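PDB 4BQH: Udp-n-acetylglucosamine pyrophosphorylase from Trypanosoma brucei, which probably catalyses the transfer of the uridylyl group of UTP to N-acetylglucosamine 1-phosphate, giving UDP-N-acetylglucosamine and diphosphate. Local coordinates for residues A[56-61]-A[214-219]; A[384-389]-A[393-398]. All blocks are in the same frame, centred on the assembly; numbering follows the deposited sequence.

Interactions 1 and 2 lie side by side, their centres about 12 Å apart and each about 27 Å from the centre of the chain. The loop 214-219 connects them: it packs against helix 51-64 in interaction 1 and bonds to the hairpin of interaction 2. There Tyr216 O probably accepts a hydrogen bond from Ile397 N at 2.7 Å, while Glu218 OE2 forms a salt bridge with Arg384 NH2 at 3.2 Å. The allosteric inhibitor in this crystal is bound close by but touches neither pair: the side chain of Tyr216 is about 9 Å from it and that of Lys398 about 11 Å.

Interaction 1 of 2, residues A[56-61]-A[214-219]; sequences DVLRES and PCYDEN
Leu58, on helix 51-64, meets the loop 214-219 almost entirely through Tyr216, and the meeting is methyl against CB and ring. Leu58 CB aims at the loop but stops 5.1 Å short of Tyr216 CB. Because CG is swung anti to the backbone N (chi1 176°), the chain carries on outward. Leu58 CG comes to 4.3 Å from Tyr216 CB. The two methyls then do the touching. Leu58 CD1 sits beside the root of the tyrosine, 3.9 Å from Tyr216 CB and slightly farther from the first ring carbon. Leu58 CD2 goes deeper: it is 3.6 Å from Tyr216 CB and reaches 3.7 Å from both CG and CD2 of the Tyr216 ring. Its approach to the ring is oblique. The same Leu58 CD2 has Asp217 O at the margin of its reach, 4.5 Å away.

Seen from the tyrosine, the leucine covers the CB end of the side chain, and the two side chains run antiparallel alongside one another. The Tyr216 side chain also touches Phe54 of the same helix, Ile223 and Leu399. Leu58 in turn rests on Ile397, so leucine and tyrosine both lean on strand 394-400.

One turn along the helix, Ser61 OG bonds back to Val57 O at 2.7 Å, coming from above the carbonyl plane; that oxygen also takes the amide of Ser61, so two donors grip it.

This is a helix packed on a disulfide-tied loop, Cys215 being bonded to Cys232. The contact is small and apolar, has no hydrogen bond across it and depends on close fit; the loop's directional bonds run instead to Cys232 and strand 394-400.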
# COMPACT_ATOMS: atom_id res chain seq x y z
N ASP A 56 14.18 11.27 -21.61
CA ASP A 56 13.01 10.97 -22.46
C ASP A 56 11.73 11.06 -21.66
O ASP A 56 10.71 11.50 -22.17
CB ASP A 56 13.11 9.54 -23.02
CG ASP A 56 14.19 9.40 -24.06
OD1 ASP A 56 14.58 10.42 -24.67
OD2 ASP A 56 14.66 8.26 -24.28
N VAL A 57 11.79 10.61 -20.41
CA VAL A 57 10.62 10.67 -19.53
C VAL A 57 10.22 12.14 -19.36
O VAL A 57 9.04 12.50 -19.50
CB VAL A 57 10.93 10.02 -18.16
CG1 VAL A 57 9.77 10.26 -17.19
CG2 VAL A 57 11.17 8.52 -18.33
N LEU A 58 11.20 12.99 -19.07
CA LEU A 58 10.89 14.41 -18.85
C LEU A 58 10.25 15.00 -20.10
O LEU A 58 9.22 15.68 -20.03
CB LEU A 58 12.14 15.22 -18.51
CG LEU A 58 11.92 16.74 -18.35
CD1 LEU A 58 11.07 17.01 -17.11
CD2 LEU A 58 13.28 17.42 -18.25
N ARG A 59 10.86 14.72 -21.25
CA ARG A 59 10.39 15.31 -22.49
C ARG A 59 8.94 14.94 -22.79
O ARG A 59 8.11 15.82 -23.09
CB ARG A 59 11.29 14.87 -23.63
CG ARG A 59 11.04 15.61 -24.92
CD ARG A 59 11.91 15.01 -25.99
NE ARG A 59 11.71 15.65 -27.29
CZ ARG A 59 12.47 15.39 -28.34
NH1 ARG A 59 13.45 14.50 -28.22
NH2 ARG A 59 12.25 16.00 -29.49
N GLU A 60 8.63 13.65 -22.69
CA GLU A 60 7.30 13.14 -22.99
C GLU A 60 6.29 13.59 -21.95
O GLU A 60 5.18 14.03 -22.29
CB GLU A 60 7.29 11.62 -23.11
CG GLU A 60 5.87 11.05 -23.14
CD GLU A 60 5.60 10.07 -24.26
OE1 GLU A 60 6.54 9.44 -24.77
OE2 GLU A 60 4.41 9.91 -24.64
N SER A 61 6.68 13.49 -20.68
CA SER A 61 5.77 13.87 -19.59
C SER A 61 5.39 15.35 -19.68
O SER A 61 4.26 15.71 -19.38
CB SER A 61 6.36 13.54 -18.22
OG SER A 61 6.68 12.16 -18.16
N PRO A 214 14.94 12.17 -10.07
CA PRO A 214 15.50 13.57 -10.12
C PRO A 214 14.44 14.63 -10.45
O PRO A 214 13.41 14.30 -11.08
CB PRO A 214 16.50 13.51 -11.26
CG PRO A 214 16.83 12.05 -11.44
CD PRO A 214 15.56 11.30 -11.09
N CYS A 215 14.69 15.87 -10.04
CA CYS A 215 13.89 17.01 -10.46
C CYS A 215 14.65 17.84 -11.50
O CYS A 215 15.88 17.93 -11.44
CB CYS A 215 13.56 17.93 -9.31
SG CYS A 215 13.42 17.09 -7.73
N TYR A 216 13.90 18.45 -12.42
CA TYR A 216 14.48 19.04 -13.63
C TYR A 216 14.12 20.51 -13.85
O TYR A 216 13.01 20.92 -13.56
CB TYR A 216 13.99 18.23 -14.84
CG TYR A 216 14.52 16.82 -14.85
CD1 TYR A 216 13.86 15.80 -14.15
CD2 TYR A 216 15.68 16.50 -15.56
CE1 TYR A 216 14.36 14.50 -14.16
CE2 TYR A 216 16.18 15.23 -15.59
CZ TYR A 216 15.53 14.24 -14.88
OH TYR A 216 16.03 12.99 -14.89
N ASP A 217 15.07 21.27 -14.39
CA ASP A 217 14.75 22.57 -14.96
C ASP A 217 13.93 22.37 -16.24
O ASP A 217 14.32 21.60 -17.10
CB ASP A 217 16.04 23.34 -15.30
CG ASP A 217 15.76 24.71 -15.87
OD1 ASP A 217 15.24 25.57 -15.13
OD2 ASP A 217 16.05 24.93 -17.06
N GLU A 218 12.80 23.07 -16.34
CA GLU A 218 11.85 22.87 -17.44
C GLU A 218 12.43 23.33 -18.78
O GLU A 218 12.29 22.63 -19.78
CB GLU A 218 10.54 23.60 -17.14
CG GLU A 218 9.42 23.36 -18.17
CD GLU A 218 8.07 23.93 -17.77
OE1 GLU A 218 7.91 24.46 -16.65
OE2 GLU A 218 7.14 23.86 -18.60
N ASN A 219 13.08 24.48 -18.77
CA ASN A 219 13.62 25.05 -20.01
C ASN A 219 14.82 24.33 -20.60
O ASN A 219 14.90 24.19 -21.81
CB ASN A 219 13.89 26.55 -19.84
CG ASN A 219 12.62 27.31 -19.54
OD1 ASN A 219 11.50 26.85 -19.85
ND2 ASN A 219 12.76 28.48 -18.93

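Interaction 2 of 2, residues A[384-389]-A[393-398]; sequences RKKIPT and PVMGIK
Ile387 and Val394 form a hydrogen-bonded pair of this beta hairpin: Ile387 N gives to Val394 O at 2.7 Å, the shortest of the four bonds between the strands, and Val394 N returns a bond to Ile387 O at 3.0 Å. Two residues on, Lys385 and Gly396 repeat the exchange, Lys385 N to Gly396 O at 2.9 Å and Gly396 N to Lys385 O at 3.0 Å. The non-hydrogen-bonded pair Lys386-Met395 comes between them, and Arg384-Ile397 follows beyond Lys385-Gly396, giving a regular antiparallel register. At the turn, Thr389 OG1 donates to Gly392 O and accepts from Lys391 N, while its CG2 touches Val394 CG2, the two side chains crossing at about a right angle.

On the face with Met395 and Ile397, the methionine is bent at both chi2 and chi3 and folds back over the partner strand. Met395 SD lies 3.8 Å from Lys386 CA, and Met395 CE comes 3.6 Å from Lys385 O. Beside it, the extended aliphatic part of Lys386 runs alongside the ring of Pro393. Farther along, Arg384 and Ile397 point the same way, with Arg384 CG 3.6 Å from Ile397 CD1.

The other face carries Ile387, whose CD1 sits 3.7 Å from Gly396 CA, close over the backbone of the glycine. The methylenes of Lys398 run alongside Ile387, pointing the other way, and Lys398 CG and CD lie against Lys385 CG.

Around the hairpin, Ile397 packs on Leu62 of helix 51-64, whereas on the opposite face Ile387 touches Ile224 and Cys232 of strand 230-234. The two strands thus lie between that helix and strand 230-234.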
# COMPACT_ATOMS: atom_id res chain seq x y z
N ARG A 384 4.94 21.18 -11.99
CA ARG A 384 5.83 22.32 -11.71
C ARG A 384 5.74 22.65 -10.25
O ARG A 384 4.64 22.78 -9.71
CB ARG A 384 5.42 23.56 -12.53
CG ARG A 384 5.45 23.40 -14.03
CD ARG A 384 4.04 23.45 -14.62
NE ARG A 384 4.01 22.87 -15.97
CZ ARG A 384 4.14 23.56 -17.11
NH1 ARG A 384 4.28 24.89 -17.09
NH2 ARG A 384 4.11 22.92 -18.27
N LYS A 385 6.89 22.78 -9.60
CA LYS A 385 6.97 22.94 -8.16
C LYS A 385 8.05 23.95 -7.83
O LYS A 385 9.02 24.09 -8.56
CB LYS A 385 7.34 21.61 -7.50
CG LYS A 385 6.34 20.48 -7.66
CD LYS A 385 5.27 20.55 -6.58
CE LYS A 385 4.17 19.53 -6.85
NZ LYS A 385 2.93 19.92 -6.13
N LYS A 386 7.87 24.68 -6.73
CA LYS A 386 8.91 25.56 -6.24
C LYS A 386 9.84 24.71 -5.39
O LYS A 386 9.41 24.11 -4.43
CB LYS A 386 8.31 26.68 -5.40
CG LYS A 386 9.21 27.89 -5.21
CD LYS A 386 8.57 28.80 -4.16
CE LYS A 386 9.19 30.18 -4.11
NZ LYS A 386 8.46 31.00 -3.11
N ILE A 387 11.12 24.66 -5.74
CA ILE A 387 12.02 23.71 -5.10
C ILE A 387 13.09 24.46 -4.31
O ILE A 387 13.82 25.22 -4.88
CB ILE A 387 12.69 22.86 -6.19
CG1 ILE A 387 11.64 21.98 -6.88
CG2 ILE A 387 13.81 22.01 -5.58
CD1 ILE A 387 12.21 21.27 -8.08
N PRO A 388 13.17 24.22 -2.98
CA PRO A 388 14.22 24.89 -2.19
C PRO A 388 15.59 24.36 -2.58
O PRO A 388 15.76 23.14 -2.74
CB PRO A 388 13.89 24.46 -0.75
CG PRO A 388 12.46 23.99 -0.81
CD PRO A 388 12.37 23.32 -2.14
N THR A 389 16.58 25.24 -2.72
CA THR A 389 17.97 24.83 -2.94
C THR A 389 18.87 25.72 -2.10
O THR A 389 18.43 26.74 -1.61
CB THR A 389 18.46 24.92 -4.42
OG1 THR A 389 18.83 26.27 -4.76
CG2 THR A 389 17.37 24.41 -5.40
N PRO A 393 15.22 29.33 -3.79
CA PRO A 393 14.19 28.53 -4.46
C PRO A 393 14.25 28.67 -5.98
O PRO A 393 14.55 29.75 -6.50
CB PRO A 393 12.88 29.08 -3.89
CG PRO A 393 13.20 30.49 -3.49
CD PRO A 393 14.64 30.45 -3.00
N VAL A 394 14.01 27.57 -6.68
CA VAL A 394 13.89 27.61 -8.14
C VAL A 394 12.65 26.84 -8.54
O VAL A 394 12.20 25.98 -7.80
CB VAL A 394 15.11 27.01 -8.88
CG1 VAL A 394 16.40 27.73 -8.50
CG2 VAL A 394 15.24 25.53 -8.54
N MET A 395 12.14 27.14 -9.73
CA MET A 395 11.01 26.40 -10.28
C MET A 395 11.58 25.18 -11.00
O MET A 395 12.56 25.30 -11.72
CB MET A 395 10.23 27.28 -11.28
CG MET A 395 9.45 28.43 -10.64
SD MET A 395 8.58 28.00 -9.11
CE MET A 395 7.21 27.00 -9.72
N GLY A 396 10.99 24.01 -10.76
CA GLY A 396 11.47 22.79 -11.42
C GLY A 396 10.33 21.83 -11.68
O GLY A 396 9.20 22.08 -11.28
N ILE A 397 10.66 20.72 -12.33
CA ILE A 397 9.65 19.71 -12.70
C ILE A 397 9.91 18.46 -11.86
O ILE A 397 11.03 17.96 -11.84
CB ILE A 397 9.72 19.36 -14.20
CG1 ILE A 397 9.52 20.61 -15.08
CG2 ILE A 397 8.69 18.26 -14.53
CD1 ILE A 397 8.17 21.29 -14.90
N LYS A 398 8.87 17.99 -11.18
CA LYS A 398 8.92 16.69 -10.47
C LYS A 398 8.13 15.67 -11.26
O LYS A 398 7.15 16.02 -11.92
CB LYS A 398 8.40 16.84 -9.04
CG LYS A 398 9.27 17.76 -8.19
CD LYS A 398 8.95 17.60 -6.70
CE LYS A 398 9.87 18.44 -5.82
NZ LYS A 398 9.44 18.37 -4.38